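Local coordinates for epimerase (Methylomonas sp. DH-1, PDB 7CJ7), which catalyses the manganese-dependent epimerization of ketoses at the C3 position, with its highest activity toward L-ribulose, and works as a homodimer, at residues Phe3-Glu8 / Gly105-Gly110; Val99-Gly104 / Ala143-Asn148; Gly218-Gly223 / Leu279-Gln284; Ala43-Trp48 / Pro255-Thr260. All blocks are in the same frame, centred on the assembly; numbering follows the deposited sequence.

Contact 1 (Phe3-Glu8 / Gly105-Gly110); sequences FPKRLE and GSELCG
Lys5 and Glu107 form a salt bridge at the N-terminal end of a TIM barrel, the end where the eight parallel strands begin, opposite the catalytic mouth. The N-terminal chain 3-8 runs across this opening before entering strand 8-12, while Glu107 stands at the start of strand 107-112. From CB, the Lys5 side chain turns so that CG lies beside its own backbone N (chi1 -65°), and CG reaches Glu107 OE2 at 3.4 Å. CD and CE continue past this oxygen, CD 4.0 Å and CE 3.7 Å from OE2 of Glu107. Up to here the chain is straight; a bend at chi4 (-75°) then swings the ammonium group onto the carboxylate. NZ meets both oxygens almost equally, at 2.8 Å from Glu107 OE1 and 2.9 Å from Glu107 OE2, and each bond is weak in its angles, as expected of a forked grip. Glu107 is bent at its own chi2 (-70°), and the two side chains cross at about a right angle. A long flexible lysine suits the place, because its single ammonium group also serves Asp150 OD1 and Gly208 O, with Phe181 in a cation-pi contact. Placed between Glu107 and the nearby Asp150, this positive charge probably eases the repulsion between the two carboxylates. Asn148 ND2 donates a further hydrogen bond to Glu107 OE2. A water completes the junction by bridging the two segments: it lies 2.8 Å from Pro4 O, 2.7 Å from Ser106 OG and 2.6 Å from Glu107 OE2.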
# COMPACT_ATOMS: atom_id res chain seq x y z
N PHE A 3 23.18 18.35 13.13
CA PHE A 3 24.20 18.85 12.18
C PHE A 3 23.46 19.64 11.12
O PHE A 3 22.27 19.43 10.91
CB PHE A 3 25.03 17.67 11.69
CG PHE A 3 25.62 16.92 12.85
CD1 PHE A 3 26.69 17.46 13.54
CD2 PHE A 3 25.07 15.73 13.30
CE1 PHE A 3 27.23 16.81 14.63
CE2 PHE A 3 25.61 15.08 14.40
CZ PHE A 3 26.68 15.62 15.07
N PRO A 4 24.14 20.61 10.47
CA PRO A 4 23.47 21.52 9.54
C PRO A 4 22.71 20.79 8.43
O PRO A 4 23.19 19.79 7.89
CB PRO A 4 24.63 22.36 8.97
CG PRO A 4 25.69 22.30 10.05
CD PRO A 4 25.56 20.91 10.64
N LYS A 5 21.51 21.31 8.15
CA LYS A 5 20.67 20.91 6.99
C LYS A 5 20.51 22.12 6.08
O LYS A 5 20.47 23.26 6.57
CB LYS A 5 19.30 20.41 7.45
CG LYS A 5 19.32 19.13 8.27
CD LYS A 5 17.94 18.72 8.75
CE LYS A 5 17.97 17.42 9.52
NZ LYS A 5 18.13 16.26 8.62
N ARG A 6 20.45 21.88 4.78
CA ARG A 6 20.14 22.95 3.82
C ARG A 6 19.02 22.45 2.90
O ARG A 6 18.88 21.22 2.73
CB ARG A 6 21.39 23.33 3.04
CG ARG A 6 21.94 22.20 2.18
CD ARG A 6 23.13 22.63 1.34
NE ARG A 6 24.40 22.32 1.97
CZ ARG A 6 25.59 22.45 1.39
NH1 ARG A 6 25.68 22.87 0.14
NH2 ARG A 6 26.69 22.14 2.06
N LEU A 7 18.25 23.38 2.35
CA LEU A 7 17.29 23.07 1.27
C LEU A 7 18.11 22.65 0.04
O LEU A 7 18.85 23.46 -0.48
CB LEU A 7 16.43 24.30 0.97
CG LEU A 7 15.36 24.08 -0.09
CD1 LEU A 7 14.49 22.89 0.26
CD2 LEU A 7 14.52 25.33 -0.28
N GLU A 8 17.98 21.39 -0.38
CA GLU A 8 18.70 20.87 -1.57
C GLU A 8 17.84 19.77 -2.17
O GLU A 8 17.07 19.15 -1.42
CB GLU A 8 20.10 20.39 -1.20
CG GLU A 8 20.16 19.51 0.04
CD GLU A 8 21.56 19.01 0.35
OE1 GLU A 8 21.76 18.41 1.41
OE2 GLU A 8 22.45 19.21 -0.48
N GLY A 105 28.77 12.80 3.17
CA GLY A 105 27.32 13.00 3.37
C GLY A 105 26.99 13.21 4.83
O GLY A 105 27.83 12.87 5.67
N SER A 106 25.81 13.76 5.13
CA SER A 106 25.40 14.14 6.51
C SER A 106 24.02 13.58 6.86
O SER A 106 23.56 13.87 7.98
CB SER A 106 25.43 15.63 6.66
OG SER A 106 24.69 16.25 5.63
N GLU A 107 23.36 12.84 5.96
CA GLU A 107 22.00 12.30 6.22
C GLU A 107 21.94 10.81 5.90
O GLU A 107 22.19 10.43 4.74
CB GLU A 107 20.95 13.05 5.39
CG GLU A 107 20.95 14.55 5.64
CD GLU A 107 20.44 14.98 7.00
OE1 GLU A 107 19.76 14.17 7.68
OE2 GLU A 107 20.71 16.15 7.39
N LEU A 108 21.63 10.00 6.92
CA LEU A 108 21.28 8.57 6.74
C LEU A 108 19.79 8.45 6.99
O LEU A 108 19.35 8.75 8.11
CB LEU A 108 22.07 7.69 7.72
CG LEU A 108 21.72 6.21 7.64
CD1 LEU A 108 22.16 5.66 6.30
CD2 LEU A 108 22.34 5.42 8.77
N CYS A 109 19.01 8.08 5.97
CA CYS A 109 17.54 8.13 6.05
C CYS A 109 16.94 6.81 5.55
O CYS A 109 17.68 5.86 5.25
CB CYS A 109 17.01 9.34 5.30
SG CYS A 109 17.19 9.23 3.51
N GLY A 110 15.61 6.73 5.54
CA GLY A 110 14.90 5.53 5.11
C GLY A 110 14.44 4.67 6.28
O GLY A 110 14.29 5.17 7.41
O HOH W 1 22.41 17.68 6.19

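Contact 2 (Val99-Gly104 / Ala143-Asn148); sequences VLYALG and ADKGIN
The backbone oxygen of Lys145 meets the Tyr101 ring at its edge and in its plane, where two C-H groups share it: CD1 of Tyr101 lies 3.3 Å from Lys145 O, and CE1 somewhat farther away. The rim hydrogens of an aromatic ring carry a slight positive charge, so the approach is favourable without being a conventional hydrogen bond. The extended lysine side chain crosses the tyrosine at about a right angle, its CB 3.6 Å from Tyr101 CD1 and its CD beside Tyr101 CB and CG. Its ammonium group goes on to a salt bridge with Asp98 of helix 83-102, about one turn before Tyr101.

Beneath this partly exposed layer, Ile147 packs on the helix. Its CG1 branch stands opposite the carbonyl carbon (chi1 -75°), which brings CD1 to 3.8 Å from Tyr101 N, while CG2 touches Leu100 CD2 at 3.7 Å. The forked leucine and the beta-branched isoleucine thus fit together with two methyl contacts. An alanine here would remove both branches and would probably open a gap beside Leu100, leaving its CD2 without its partner methyls.

Glycines with positive phi shape both segments. Gly104 ends helix 83-102 in a Schellman motif, its N bonded 3.0 Å from Tyr101 O, and Gly146 completes a type I turn begun at Ala143. The two helix exits, one leading to strand 107-112 and the other to strand 148-152, are packed side by side, as successive alpha-to-beta connections are at the N-terminal end of a TIM barrel.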
# COMPACT_ATOMS: atom_id res chain seq x y z
N VAL A 99 30.20 4.54 5.52
CA VAL A 99 30.21 4.79 4.06
C VAL A 99 29.76 6.22 3.81
O VAL A 99 30.41 6.93 3.04
CB VAL A 99 29.33 3.78 3.30
CG1 VAL A 99 29.09 4.22 1.86
CG2 VAL A 99 29.93 2.39 3.35
N LEU A 100 28.67 6.64 4.47
CA LEU A 100 28.11 7.99 4.30
C LEU A 100 29.17 9.03 4.69
O LEU A 100 29.39 9.97 3.93
CB LEU A 100 26.85 8.12 5.15
CG LEU A 100 26.19 9.49 5.16
CD1 LEU A 100 25.69 9.88 3.78
CD2 LEU A 100 25.04 9.51 6.16
N TYR A 101 29.83 8.84 5.84
CA TYR A 101 30.89 9.77 6.31
C TYR A 101 32.00 9.86 5.26
O TYR A 101 32.46 10.98 4.95
CB TYR A 101 31.48 9.31 7.65
CG TYR A 101 32.62 10.18 8.12
CD1 TYR A 101 32.39 11.36 8.82
CD2 TYR A 101 33.94 9.84 7.84
CE1 TYR A 101 33.44 12.16 9.25
CE2 TYR A 101 34.99 10.64 8.26
CZ TYR A 101 34.74 11.80 8.96
OH TYR A 101 35.78 12.56 9.39
N ALA A 102 32.41 8.72 4.69
CA ALA A 102 33.51 8.64 3.71
C ALA A 102 33.13 9.40 2.42
O ALA A 102 34.04 9.92 1.75
CB ALA A 102 33.85 7.19 3.44
N LEU A 103 31.84 9.47 2.09
CA LEU A 103 31.33 10.17 0.88
C LEU A 103 31.04 11.64 1.18
O LEU A 103 30.57 12.34 0.26
CB LEU A 103 30.09 9.46 0.36
CG LEU A 103 30.35 8.06 -0.18
CD1 LEU A 103 29.07 7.41 -0.68
CD2 LEU A 103 31.40 8.09 -1.28
N GLY A 104 31.29 12.08 2.42
CA GLY A 104 31.10 13.47 2.88
C GLY A 104 29.63 13.81 3.03
O GLY A 104 29.30 14.99 3.01
N ALA A 143 26.49 10.61 15.55
CA ALA A 143 26.77 11.95 16.12
C ALA A 143 28.28 12.19 16.11
O ALA A 143 28.71 13.34 15.95
CB ALA A 143 26.19 12.06 17.51
N ASP A 144 29.06 11.12 16.26
CA ASP A 144 30.55 11.18 16.31
C ASP A 144 31.10 11.52 14.91
O ASP A 144 32.25 11.98 14.85
CB ASP A 144 31.10 9.87 16.88
CG ASP A 144 30.80 9.68 18.36
OD1 ASP A 144 30.83 10.68 19.12
OD2 ASP A 144 30.54 8.52 18.76
N LYS A 145 30.31 11.33 13.85
CA LYS A 145 30.74 11.54 12.44
C LYS A 145 29.93 12.66 11.77
O LYS A 145 29.94 12.73 10.54
CB LYS A 145 30.60 10.21 11.69
CG LYS A 145 31.51 9.12 12.23
CD LYS A 145 31.67 7.93 11.32
CE LYS A 145 32.79 7.03 11.78
NZ LYS A 145 33.40 6.28 10.66
N GLY A 146 29.25 13.50 12.56
CA GLY A 146 28.52 14.68 12.06
C GLY A 146 27.33 14.30 11.19
O GLY A 146 26.98 15.08 10.28
N ILE A 147 26.70 13.17 11.47
CA ILE A 147 25.60 12.63 10.63
C ILE A 147 24.28 12.68 11.41
O ILE A 147 24.24 12.31 12.61
CB ILE A 147 25.96 11.22 10.12
CG1 ILE A 147 27.00 11.31 8.99
CG2 ILE A 147 24.72 10.45 9.69
CD1 ILE A 147 27.75 10.03 8.76
N ASN A 148 23.23 13.20 10.77
CA ASN A 148 21.83 13.11 11.24
C ASN A 148 21.21 11.81 10.72
O ASN A 148 21.49 11.42 9.56
CB ASN A 148 20.98 14.29 10.78
CG ASN A 148 21.51 15.64 11.20
OD1 ASN A 148 21.86 15.83 12.36
ND2 ASN A 148 21.55 16.58 10.27

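Contact 3 (Gly218-Gly223 / Leu279-Gln284); sequences GYLGTG and LEFIKQ
Leu220 lays its CB over one face of the Phe281 ring, a CH-pi contact with CB 3.8 Å from the ring centroid and 14° off the ring normal. Further along the same leucine, CD1 meets Phe281 CD1 at 3.7 Å. That methyl also reaches Ile282, lying 3.9 Å from its CG1, so the leucine is held by two successive residues of the helix. Gly221 follows, its CA 3.8 Å from Phe281 CE2. A side chain at this glycine would press tightly on that ring atom, and its positive phi also favours glycine.

Phe281 is sent toward the loop by a first torsion that sets its ring opposite the backbone N (chi1 -176°). Phe227 meets the ring edge-to-face and Arg285 adds a cation-pi contact. A serine in its place would probably leave Leu220 CB without an aromatic face to rest on and open a gap between loop and helix.

The loop's shape comes from a type II turn, Tyr219 to Thr222, with Gly221 at its third position. Thr222 OG1 donates to Tyr219 O at 2.8 Å, tilted 26° from the carbonyl plane, and Glu214 OE1 accepts from Gly221 N. Thr222 also packs on Asn194 of the second subunit. The contact docks the beta-alpha loop after strand 207-212, in which the sugar-binding Arg217 immediately precedes segment 218-223, onto helix 271-285, the last helix of the TIM barrel.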
# COMPACT_ATOMS: atom_id res chain seq x y z
N GLY A 218 5.30 6.73 -10.06
CA GLY A 218 5.71 7.10 -11.43
C GLY A 218 5.92 8.60 -11.60
O GLY A 218 6.38 9.26 -10.65
N TYR A 219 5.62 9.12 -12.79
CA TYR A 219 5.75 10.57 -13.12
C TYR A 219 4.97 11.41 -12.10
O TYR A 219 3.80 11.12 -11.80
CB TYR A 219 5.24 10.84 -14.54
CG TYR A 219 6.26 10.62 -15.62
CD1 TYR A 219 6.40 9.39 -16.24
CD2 TYR A 219 7.06 11.67 -16.08
CE1 TYR A 219 7.33 9.18 -17.25
CE2 TYR A 219 7.98 11.48 -17.09
CZ TYR A 219 8.12 10.23 -17.67
OH TYR A 219 9.06 10.04 -18.65
N LEU A 220 5.59 12.47 -11.59
CA LEU A 220 4.88 13.41 -10.68
C LEU A 220 3.76 14.09 -11.48
O LEU A 220 4.00 14.53 -12.62
CB LEU A 220 5.86 14.42 -10.08
CG LEU A 220 7.04 13.85 -9.29
CD1 LEU A 220 7.84 14.97 -8.62
CD2 LEU A 220 6.59 12.82 -8.26
N GLY A 221 2.57 14.18 -10.88
CA GLY A 221 1.42 14.91 -11.44
C GLY A 221 0.48 14.01 -12.21
O GLY A 221 -0.51 14.53 -12.72
N THR A 222 0.78 12.71 -12.32
CA THR A 222 -0.02 11.72 -13.11
C THR A 222 -0.74 10.76 -12.17
O THR A 222 -1.23 9.71 -12.64
CB THR A 222 0.85 10.93 -14.09
OG1 THR A 222 1.70 10.06 -13.35
CG2 THR A 222 1.66 11.83 -15.00
N GLY A 223 -0.76 11.07 -10.88
CA GLY A 223 -1.41 10.22 -9.87
C GLY A 223 -2.35 11.02 -9.00
O GLY A 223 -2.94 12.00 -9.50
N LEU A 279 12.17 17.27 -11.25
CA LEU A 279 12.89 18.40 -10.61
C LEU A 279 12.13 19.69 -10.94
O LEU A 279 11.95 20.51 -10.03
CB LEU A 279 14.33 18.47 -11.10
CG LEU A 279 15.20 19.46 -10.34
CD1 LEU A 279 15.01 19.31 -8.83
CD2 LEU A 279 16.66 19.30 -10.72
N GLU A 280 11.70 19.85 -12.19
CA GLU A 280 10.92 21.04 -12.61
C GLU A 280 9.60 21.09 -11.82
O GLU A 280 9.21 22.20 -11.37
CB GLU A 280 10.64 20.98 -14.11
CG GLU A 280 9.93 22.20 -14.65
CD GLU A 280 9.37 22.02 -16.06
OE1 GLU A 280 8.82 20.93 -16.36
OE2 GLU A 280 9.50 22.96 -16.86
N PHE A 281 8.91 19.96 -11.70
CA PHE A 281 7.63 19.84 -10.95
C PHE A 281 7.82 20.35 -9.51
O PHE A 281 7.02 21.14 -9.00
CB PHE A 281 7.14 18.39 -10.98
CG PHE A 281 5.80 18.17 -10.32
CD1 PHE A 281 5.71 18.01 -8.95
CD2 PHE A 281 4.64 18.14 -11.07
CE1 PHE A 281 4.47 17.82 -8.34
CE2 PHE A 281 3.41 17.94 -10.46
CZ PHE A 281 3.33 17.78 -9.10
N ILE A 282 8.87 19.88 -8.85
CA ILE A 282 9.16 20.23 -7.43
C ILE A 282 9.53 21.72 -7.33
O ILE A 282 8.95 22.42 -6.49
CB ILE A 282 10.26 19.31 -6.87
CG1 ILE A 282 9.77 17.87 -6.79
CG2 ILE A 282 10.76 19.82 -5.52
CD1 ILE A 282 10.88 16.86 -6.62
N LYS A 283 10.42 22.21 -8.17
CA LYS A 283 10.94 23.59 -8.03
C LYS A 283 9.83 24.59 -8.35
O LYS A 283 9.86 25.72 -7.82
CB LYS A 283 12.20 23.77 -8.89
CG LYS A 283 13.43 23.12 -8.30
CD LYS A 283 14.71 23.56 -8.93
CE LYS A 283 15.91 23.01 -8.19
NZ LYS A 283 17.18 23.45 -8.80
N GLN A 284 8.86 24.21 -9.17
CA GLN A 284 7.73 25.11 -9.50
C GLN A 284 6.83 25.28 -8.26
O GLN A 284 6.11 26.30 -8.18
CB GLN A 284 6.94 24.55 -10.68
CG GLN A 284 5.79 25.45 -11.11
CD GLN A 284 4.98 24.83 -12.22
OE1 GLN A 284 3.76 24.94 -12.25
NE2 GLN A 284 5.67 24.17 -13.15

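Contact 4 (Ala43-Trp48 / Pro255-Thr260); sequences ALLDPW and PKLSNT
At the sugar pocket of the TIM barrel, the beta-alpha loop after strand 39-43 meets the start of the short helix 257-260, Leu45 facing Leu257 and, just ahead of the helix, Lys256. Ala43 and Leu257 themselves touch the bound L-sorbose, so this contact joins two parts of the pocket wall. Leu45 approaches with its CD2 methyl, which lies 4.0 Å from Leu257 CB, the two leucines crossing at about a right angle. Leucine suits both positions: Leu45 supplies the methyl that packs on Leu257, and Leu257 is an apolar wall for the sugar. The exposed Lys256 crosses Leu45 at a slant. With CG anti to the backbone N (chi1 177°) and a bend at chi3 (108°), its CE comes to 3.3 Å from Leu45 CD2, tighter than carbons normally pack, so its exact placement is doubtful.

The polar end of the lysine takes part only loosely. A water donates to Leu45 O at 2.8 Å, and the same water accepts a weak bond from Lys256 NZ at 3.4 Å.

Each segment has its own local support. Asp46 OD1 accepts from Trp48 N at 3.1 Å in an Asx turn, used on its anti side. Thr260 N is bonded to Lys256 O at 3.2 Å, and Asp254 OD1 accepts from Lys256 N. Behind the loop, Leu44 packs on Val99 and Pro47 on Leu92 of helix 83-102; beyond the short helix, Asn259 O accepts from Lys118 NZ of the second subunit.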
# COMPACT_ATOMS: atom_id res chain seq x y z
N ALA A 43 21.19 4.08 -2.37
CA ALA A 43 20.53 2.97 -1.65
C ALA A 43 21.61 2.03 -1.12
O ALA A 43 22.33 1.45 -1.94
CB ALA A 43 19.57 2.28 -2.59
N LEU A 44 21.77 1.94 0.19
CA LEU A 44 22.84 1.18 0.88
C LEU A 44 22.26 -0.04 1.59
O LEU A 44 22.59 -0.25 2.78
CB LEU A 44 23.52 2.09 1.90
CG LEU A 44 24.55 3.08 1.36
CD1 LEU A 44 25.23 3.80 2.51
CD2 LEU A 44 25.57 2.38 0.48
N LEU A 45 21.43 -0.83 0.91
CA LEU A 45 20.86 -2.07 1.50
C LEU A 45 22.00 -3.04 1.85
O LEU A 45 21.88 -3.75 2.88
CB LEU A 45 19.86 -2.66 0.51
CG LEU A 45 18.42 -2.16 0.68
CD1 LEU A 45 18.29 -0.69 0.29
CD2 LEU A 45 17.46 -3.01 -0.12
N ASP A 46 23.08 -3.06 1.05
CA ASP A 46 24.32 -3.81 1.38
C ASP A 46 25.50 -2.86 1.34
O ASP A 46 26.15 -2.70 0.31
CB ASP A 46 24.54 -5.00 0.44
CG ASP A 46 25.77 -5.82 0.78
OD1 ASP A 46 26.60 -5.38 1.62
OD2 ASP A 46 25.91 -6.90 0.20
N PRO A 47 25.83 -2.18 2.46
CA PRO A 47 26.85 -1.14 2.43
C PRO A 47 28.28 -1.67 2.23
O PRO A 47 29.15 -0.86 2.05
CB PRO A 47 26.70 -0.44 3.79
CG PRO A 47 26.06 -1.48 4.69
CD PRO A 47 25.24 -2.39 3.80
N TRP A 48 28.48 -2.99 2.23
CA TRP A 48 29.81 -3.62 1.96
C TRP A 48 30.04 -3.74 0.45
O TRP A 48 31.18 -4.02 0.07
CB TRP A 48 29.94 -4.98 2.65
CG TRP A 48 30.04 -4.88 4.14
CD1 TRP A 48 31.17 -4.66 4.88
CD2 TRP A 48 28.96 -4.99 5.08
NE1 TRP A 48 30.86 -4.63 6.22
CE2 TRP A 48 29.51 -4.83 6.37
CE3 TRP A 48 27.58 -5.22 4.97
CZ2 TRP A 48 28.74 -4.88 7.53
CZ3 TRP A 48 26.81 -5.28 6.11
CH2 TRP A 48 27.39 -5.10 7.37
N PRO A 255 17.48 -6.22 -7.74
CA PRO A 255 16.99 -7.56 -7.42
C PRO A 255 16.25 -7.67 -6.09
O PRO A 255 15.18 -8.27 -6.07
CB PRO A 255 18.31 -8.34 -7.41
CG PRO A 255 19.09 -7.73 -8.55
CD PRO A 255 18.74 -6.25 -8.50
N LYS A 256 16.80 -7.09 -5.02
CA LYS A 256 16.17 -7.12 -3.67
C LYS A 256 15.05 -6.08 -3.57
O LYS A 256 13.86 -6.49 -3.49
CB LYS A 256 17.21 -6.90 -2.56
CG LYS A 256 16.58 -6.85 -1.17
CD LYS A 256 17.48 -7.31 -0.06
CE LYS A 256 17.95 -6.17 0.81
NZ LYS A 256 19.03 -6.57 1.73
N LEU A 257 15.42 -4.79 -3.56
CA LEU A 257 14.53 -3.64 -3.21
C LEU A 257 13.27 -3.67 -4.07
O LEU A 257 12.18 -3.47 -3.52
CB LEU A 257 15.30 -2.32 -3.38
CG LEU A 257 14.55 -1.05 -2.94
CD1 LEU A 257 14.14 -1.13 -1.48
CD2 LEU A 257 15.40 0.20 -3.19
N SER A 258 13.40 -3.92 -5.38
CA SER A 258 12.27 -3.77 -6.34
C SER A 258 11.16 -4.77 -6.00
O SER A 258 9.97 -4.39 -6.08
CB SER A 258 12.74 -3.90 -7.76
OG SER A 258 13.54 -2.77 -8.12
N ASN A 259 11.52 -6.00 -5.60
CA ASN A 259 10.53 -7.06 -5.29
C ASN A 259 9.95 -6.80 -3.89
O ASN A 259 8.73 -7.02 -3.71
CB ASN A 259 11.13 -8.45 -5.48
CG ASN A 259 11.33 -8.76 -6.95
OD1 ASN A 259 10.51 -8.37 -7.78
ND2 ASN A 259 12.42 -9.43 -7.27
N THR A 260 10.74 -6.29 -2.95
CA THR A 260 10.23 -5.87 -1.62
C THR A 260 9.16 -4.79 -1.80
O THR A 260 8.14 -4.82 -1.06
CB THR A 260 11.37 -5.40 -0.70
OG1 THR A 260 12.27 -6.49 -0.52
CG2 THR A 260 10.87 -4.96 0.66
O HOH W 2 19.50 -4.30 4.21

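From the N terminus, residues 3-8 are joined by contact 1 to strand 107-112, closing a loop that spans the first three strands and their helices. Contact 4 opens inside it, at 43-48, and closes only at 255-260, so the two cross; it links the loop after the second strand to the region after the eighth. Contact 2 starts on helix 83-102 and ends before strand 148-152, crossing contact 1 but lying wholly within the span of contact 4. It touches both, through Asn148 and Val99 respectively. Contact 3, from 218-223 to 279-284, comes after contacts 1 and 2, crosses contact 4 and fastens the last helix.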